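PDB 6NPS: AxyAgu115A from Amphibacillus xylanus NBRC 15112, which probably acts as an alpha-glucuronidase of glycoside hydrolase family 115, releasing glucuronic acid side groups from arabinoglucuronoxylan. Local coordinates for residues A[848-862]-A[918-932]. The protein carries 3 engineered substitutions. Sequence-based numbering, arbitrary orientation.
Sequences VEYHFVTQEAGVYEL and KTKITCEQGLNKLRI
Phe852 and Asn928 meet between two facing sheets, an arrangement consistent with the beta-sandwich (jelly-roll) fold of galactose-binding-like domains; Asn928 CB sits over one face of the Phe852 ring, 3.7 Å from its centroid. With CG between the backbone N and the carbonyl carbon (chi1 67°), the Phe852 ring leans across its neighbouring strand; Leu930 CB borders its edge, and Cys923 SG lies in its plane, 3.8 Å from CZ. Cys923 SG also approaches the Tyr860 ring obliquely, 3.7 Å from CD1, joining the two aromatic side chains. Further along the interior, Leu862 CD1 touches Leu930 CD2 across the sandwich.

The backbones form two antiparallel pairings, 848-854 with 926-932 and 858-862 with 918-923, offset by one residue where both segments pass from one sheet to the other. At this crossing Glu924 O accepts from Thr854 OG1 at 2.5 Å and from Asn928 ND2, while Asn928 OD1 takes the N-H of Glu924 on a lone pair and a second bond from Asn885 ND2. These bonds hold the amide at both its oxygen and its nitrogen and so set its rotation about CB-CG, while CB lies over the Phe852 ring.

On the other face of the first pairing, the extended Glu849 side chain runs beside Arg931, carboxylate and guanidinium nearly coplanar. Glu849 OE1 receives Arg931 NE at 2.8 Å, Glu849 OE2 receives His851 NE2 at 2.8 Å, and Lys929 NZ adds a long ion pair to OE1. In the second pairing, Lys920 NZ reaches Glu861 OE2 from above the carboxylate plane, at 3.0 Å. Gathering two basic side chains and a histidine around buried Glu849 would probably stabilise its negative charge, while the sulfur-aromatic core joins the sheets within this C-terminal domain.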
# COMPACT_ATOMS: atom_id res chain seq x y z
N VAL A 848 33.85 -25.32 10.18
CA VAL A 848 34.19 -24.04 10.80
C VAL A 848 33.43 -23.99 12.11
O VAL A 848 32.36 -24.59 12.26
CB VAL A 848 33.85 -22.80 9.93
CG1 VAL A 848 34.84 -22.71 8.76
CG2 VAL A 848 32.41 -22.85 9.42
N GLU A 849 34.00 -23.28 13.07
CA GLU A 849 33.43 -23.23 14.41
C GLU A 849 33.24 -21.78 14.84
O GLU A 849 34.18 -20.99 14.80
CB GLU A 849 34.33 -23.98 15.39
CG GLU A 849 33.88 -24.02 16.85
CD GLU A 849 34.85 -24.85 17.71
OE1 GLU A 849 34.93 -26.08 17.51
OE2 GLU A 849 35.54 -24.27 18.58
N TYR A 850 32.02 -21.46 15.28
CA TYR A 850 31.65 -20.14 15.76
C TYR A 850 31.42 -20.20 17.26
O TYR A 850 30.90 -21.20 17.77
CB TYR A 850 30.38 -19.65 15.06
CG TYR A 850 30.52 -19.60 13.57
CD1 TYR A 850 30.90 -18.44 12.93
CD2 TYR A 850 30.30 -20.74 12.79
CE1 TYR A 850 31.04 -18.38 11.58
CE2 TYR A 850 30.44 -20.68 11.43
CZ TYR A 850 30.82 -19.51 10.83
OH TYR A 850 30.99 -19.45 9.48
N HIS A 851 31.83 -19.15 17.98
CA HIS A 851 31.63 -19.08 19.42
C HIS A 851 30.63 -17.97 19.70
O HIS A 851 30.74 -16.89 19.11
CB HIS A 851 32.96 -18.80 20.16
CG HIS A 851 33.92 -19.95 20.13
ND1 HIS A 851 35.22 -19.86 20.58
CD2 HIS A 851 33.76 -21.23 19.69
CE1 HIS A 851 35.81 -21.03 20.44
NE2 HIS A 851 34.95 -21.88 19.90
N PHE A 852 29.66 -18.23 20.56
CA PHE A 852 28.67 -17.20 20.84
C PHE A 852 28.10 -17.38 22.25
O PHE A 852 28.07 -18.50 22.78
CB PHE A 852 27.53 -17.17 19.78
CG PHE A 852 26.65 -18.39 19.78
CD1 PHE A 852 25.43 -18.38 20.44
CD2 PHE A 852 27.04 -19.55 19.12
CE1 PHE A 852 24.60 -19.51 20.43
CE2 PHE A 852 26.23 -20.68 19.11
CZ PHE A 852 25.01 -20.66 19.77
N VAL A 853 27.64 -16.27 22.83
CA VAL A 853 27.23 -16.20 24.25
C VAL A 853 25.76 -15.82 24.31
O VAL A 853 25.37 -14.75 23.83
CB VAL A 853 28.07 -15.18 25.04
CG1 VAL A 853 27.50 -14.96 26.48
CG2 VAL A 853 29.56 -15.63 25.12
N THR A 854 24.94 -16.68 24.88
CA THR A 854 23.53 -16.37 25.02
C THR A 854 23.27 -15.77 26.39
O THR A 854 24.03 -15.96 27.34
CB THR A 854 22.68 -17.62 24.85
OG1 THR A 854 23.00 -18.54 25.92
CG2 THR A 854 22.97 -18.27 23.51
N GLN A 855 22.15 -15.04 26.49
CA GLN A 855 21.70 -14.55 27.80
C GLN A 855 20.86 -15.57 28.57
O GLN A 855 20.83 -15.54 29.80
CB GLN A 855 20.90 -13.26 27.62
CG GLN A 855 21.67 -12.21 26.88
CD GLN A 855 20.88 -10.96 26.66
OE1 GLN A 855 20.15 -10.83 25.66
NE2 GLN A 855 21.02 -10.01 27.58
N GLU A 856 20.18 -16.48 27.87
CA GLU A 856 19.33 -17.48 28.51
C GLU A 856 19.45 -18.80 27.76
O GLU A 856 19.60 -18.83 26.54
CB GLU A 856 17.86 -17.02 28.53
CG GLU A 856 17.42 -16.38 29.85
CD GLU A 856 17.00 -17.39 30.92
OE1 GLU A 856 15.83 -17.35 31.35
OE2 GLU A 856 17.84 -18.22 31.34
N ALA A 857 19.42 -19.90 28.51
CA ALA A 857 19.30 -21.21 27.88
C ALA A 857 17.94 -21.31 27.21
O ALA A 857 17.00 -20.59 27.56
CB ALA A 857 19.50 -22.32 28.92
N GLY A 858 17.83 -22.15 26.21
CA GLY A 858 16.55 -22.39 25.59
C GLY A 858 16.70 -22.71 24.12
O GLY A 858 17.80 -22.92 23.61
N VAL A 859 15.55 -22.74 23.45
CA VAL A 859 15.50 -23.04 22.03
C VAL A 859 15.73 -21.75 21.26
O VAL A 859 15.07 -20.72 21.50
CB VAL A 859 14.15 -23.67 21.64
CG1 VAL A 859 14.20 -24.12 20.17
CG2 VAL A 859 13.86 -24.85 22.57
N TYR A 860 16.68 -21.81 20.33
CA TYR A 860 17.01 -20.70 19.46
C TYR A 860 16.72 -21.09 18.03
O TYR A 860 16.78 -22.27 17.66
CB TYR A 860 18.49 -20.28 19.63
CG TYR A 860 18.68 -19.49 20.92
CD1 TYR A 860 18.67 -20.14 22.15
CD2 TYR A 860 18.79 -18.09 20.91
CE1 TYR A 860 18.81 -19.42 23.34
CE2 TYR A 860 18.94 -17.37 22.10
CZ TYR A 860 18.94 -18.04 23.31
OH TYR A 860 19.07 -17.35 24.50
N GLU A 861 16.42 -20.08 17.22
CA GLU A 861 16.38 -20.24 15.78
C GLU A 861 17.76 -19.94 15.22
O GLU A 861 18.38 -18.93 15.57
CB GLU A 861 15.34 -19.34 15.13
CG GLU A 861 13.91 -19.72 15.46
CD GLU A 861 13.32 -20.79 14.54
OE1 GLU A 861 14.09 -21.55 13.91
OE2 GLU A 861 12.07 -20.87 14.45
N LEU A 862 18.25 -20.83 14.36
CA LEU A 862 19.51 -20.69 13.67
C LEU A 862 19.18 -20.56 12.19
O LEU A 862 18.66 -21.50 11.59
CB LEU A 862 20.43 -21.88 13.96
CG LEU A 862 21.73 -22.02 13.18
CD1 LEU A 862 22.73 -21.02 13.66
CD2 LEU A 862 22.28 -23.44 13.37
N LYS A 918 16.07 -22.15 8.10
CA LYS A 918 16.00 -22.04 9.56
C LYS A 918 15.88 -23.42 10.19
O LYS A 918 15.18 -24.30 9.68
CB LYS A 918 14.79 -21.20 10.03
CG LYS A 918 14.92 -19.74 9.76
CD LYS A 918 13.72 -18.97 10.29
CE LYS A 918 13.56 -17.64 9.55
NZ LYS A 918 12.32 -16.92 9.94
N THR A 919 16.54 -23.59 11.33
CA THR A 919 16.51 -24.80 12.13
C THR A 919 16.52 -24.40 13.60
O THR A 919 17.05 -23.35 13.95
CB THR A 919 17.71 -25.72 11.77
OG1 THR A 919 17.60 -26.97 12.45
CG2 THR A 919 19.02 -25.07 12.17
N LYS A 920 15.90 -25.20 14.45
CA LYS A 920 15.92 -24.91 15.88
C LYS A 920 17.08 -25.65 16.55
O LYS A 920 17.39 -26.79 16.21
CB LYS A 920 14.59 -25.30 16.54
CG LYS A 920 13.40 -24.46 16.09
CD LYS A 920 12.18 -24.73 16.97
CE LYS A 920 10.86 -24.60 16.21
NZ LYS A 920 10.60 -23.21 15.72
N ILE A 921 17.73 -24.97 17.50
CA ILE A 921 18.83 -25.56 18.27
C ILE A 921 18.61 -25.24 19.74
O ILE A 921 17.89 -24.31 20.10
CB ILE A 921 20.21 -25.03 17.79
CG1 ILE A 921 20.30 -23.50 17.99
CG2 ILE A 921 20.46 -25.40 16.29
CD1 ILE A 921 21.70 -22.87 17.82
N THR A 922 19.19 -26.05 20.61
CA THR A 922 19.14 -25.77 22.04
C THR A 922 20.50 -25.26 22.49
O THR A 922 21.52 -25.91 22.22
CB THR A 922 18.70 -27.00 22.84
OG1 THR A 922 17.54 -27.57 22.22
CG2 THR A 922 18.38 -26.63 24.32
N CYS A 923 20.53 -24.10 23.13
CA CYS A 923 21.77 -23.54 23.64
C CYS A 923 21.77 -23.52 25.15
O CYS A 923 20.71 -23.43 25.80
CB CYS A 923 22.01 -22.11 23.13
SG CYS A 923 21.82 -21.89 21.37
N GLU A 924 22.98 -23.58 25.70
CA GLU A 924 23.24 -23.34 27.11
C GLU A 924 23.21 -21.85 27.41
O GLU A 924 23.26 -21.00 26.52
CB GLU A 924 24.60 -23.92 27.48
CG GLU A 924 24.55 -25.38 27.90
CD GLU A 924 25.80 -26.15 27.51
OE1 GLU A 924 26.90 -25.78 27.97
OE2 GLU A 924 25.67 -27.14 26.75
N GLN A 925 23.11 -21.52 28.69
CA GLN A 925 23.34 -20.16 29.14
C GLN A 925 24.82 -19.84 29.04
O GLN A 925 25.66 -20.66 29.42
CB GLN A 925 22.87 -19.99 30.57
CG GLN A 925 22.58 -18.58 31.00
CD GLN A 925 22.23 -18.53 32.48
OE1 GLN A 925 21.14 -18.12 32.86
NE2 GLN A 925 23.17 -18.98 33.32
N GLY A 926 25.16 -18.66 28.52
CA GLY A 926 26.57 -18.33 28.43
C GLY A 926 27.23 -18.81 27.15
O GLY A 926 26.62 -18.74 26.08
N LEU A 927 28.47 -19.30 27.24
CA LEU A 927 29.28 -19.59 26.07
C LEU A 927 28.82 -20.86 25.35
O LEU A 927 28.64 -21.90 25.98
CB LEU A 927 30.74 -19.73 26.48
CG LEU A 927 31.72 -20.15 25.39
CD1 LEU A 927 31.74 -19.11 24.30
CD2 LEU A 927 33.14 -20.36 25.98
N ASN A 928 28.63 -20.76 24.03
CA ASN A 928 28.22 -21.88 23.18
C ASN A 928 29.18 -22.00 22.00
O ASN A 928 29.80 -21.02 21.58
CB ASN A 928 26.77 -21.70 22.62
CG ASN A 928 25.69 -21.85 23.70
OD1 ASN A 928 25.14 -22.94 23.91
ND2 ASN A 928 25.40 -20.76 24.39
N LYS A 929 29.26 -23.21 21.45
CA LYS A 929 30.01 -23.50 20.23
C LYS A 929 29.05 -24.02 19.17
O LYS A 929 28.17 -24.82 19.48
CB LYS A 929 31.08 -24.56 20.46
CG LYS A 929 32.40 -24.08 21.01
CD LYS A 929 33.10 -25.19 21.82
CE LYS A 929 33.64 -26.37 20.95
NZ LYS A 929 32.64 -27.15 20.12
N LEU A 930 29.24 -23.56 17.93
CA LEU A 930 28.47 -24.03 16.78
C LEU A 930 29.44 -24.46 15.69
O LEU A 930 30.25 -23.65 15.23
CB LEU A 930 27.51 -22.95 16.25
CG LEU A 930 26.97 -23.21 14.83
CD1 LEU A 930 25.92 -24.34 14.82
CD2 LEU A 930 26.41 -21.92 14.14
N ARG A 931 29.38 -25.73 15.29
CA ARG A 931 30.19 -26.23 14.18
C ARG A 931 29.30 -26.42 12.97
O ARG A 931 28.23 -27.04 13.07
CB ARG A 931 30.87 -27.56 14.53
CG ARG A 931 31.90 -27.43 15.60
CD ARG A 931 32.58 -28.75 15.94
NE ARG A 931 33.64 -28.49 16.90
CZ ARG A 931 34.52 -29.38 17.33
NH1 ARG A 931 34.47 -30.62 16.89
NH2 ARG A 931 35.45 -29.02 18.21
N ILE A 932 29.75 -25.93 11.82
CA ILE A 932 29.09 -26.18 10.55
C ILE A 932 30.02 -27.05 9.70
O ILE A 932 31.17 -26.68 9.43
CB ILE A 932 28.73 -24.88 9.83
CG1 ILE A 932 27.93 -24.00 10.79
CG2 ILE A 932 28.00 -25.18 8.53
CD1 ILE A 932 27.44 -22.76 10.16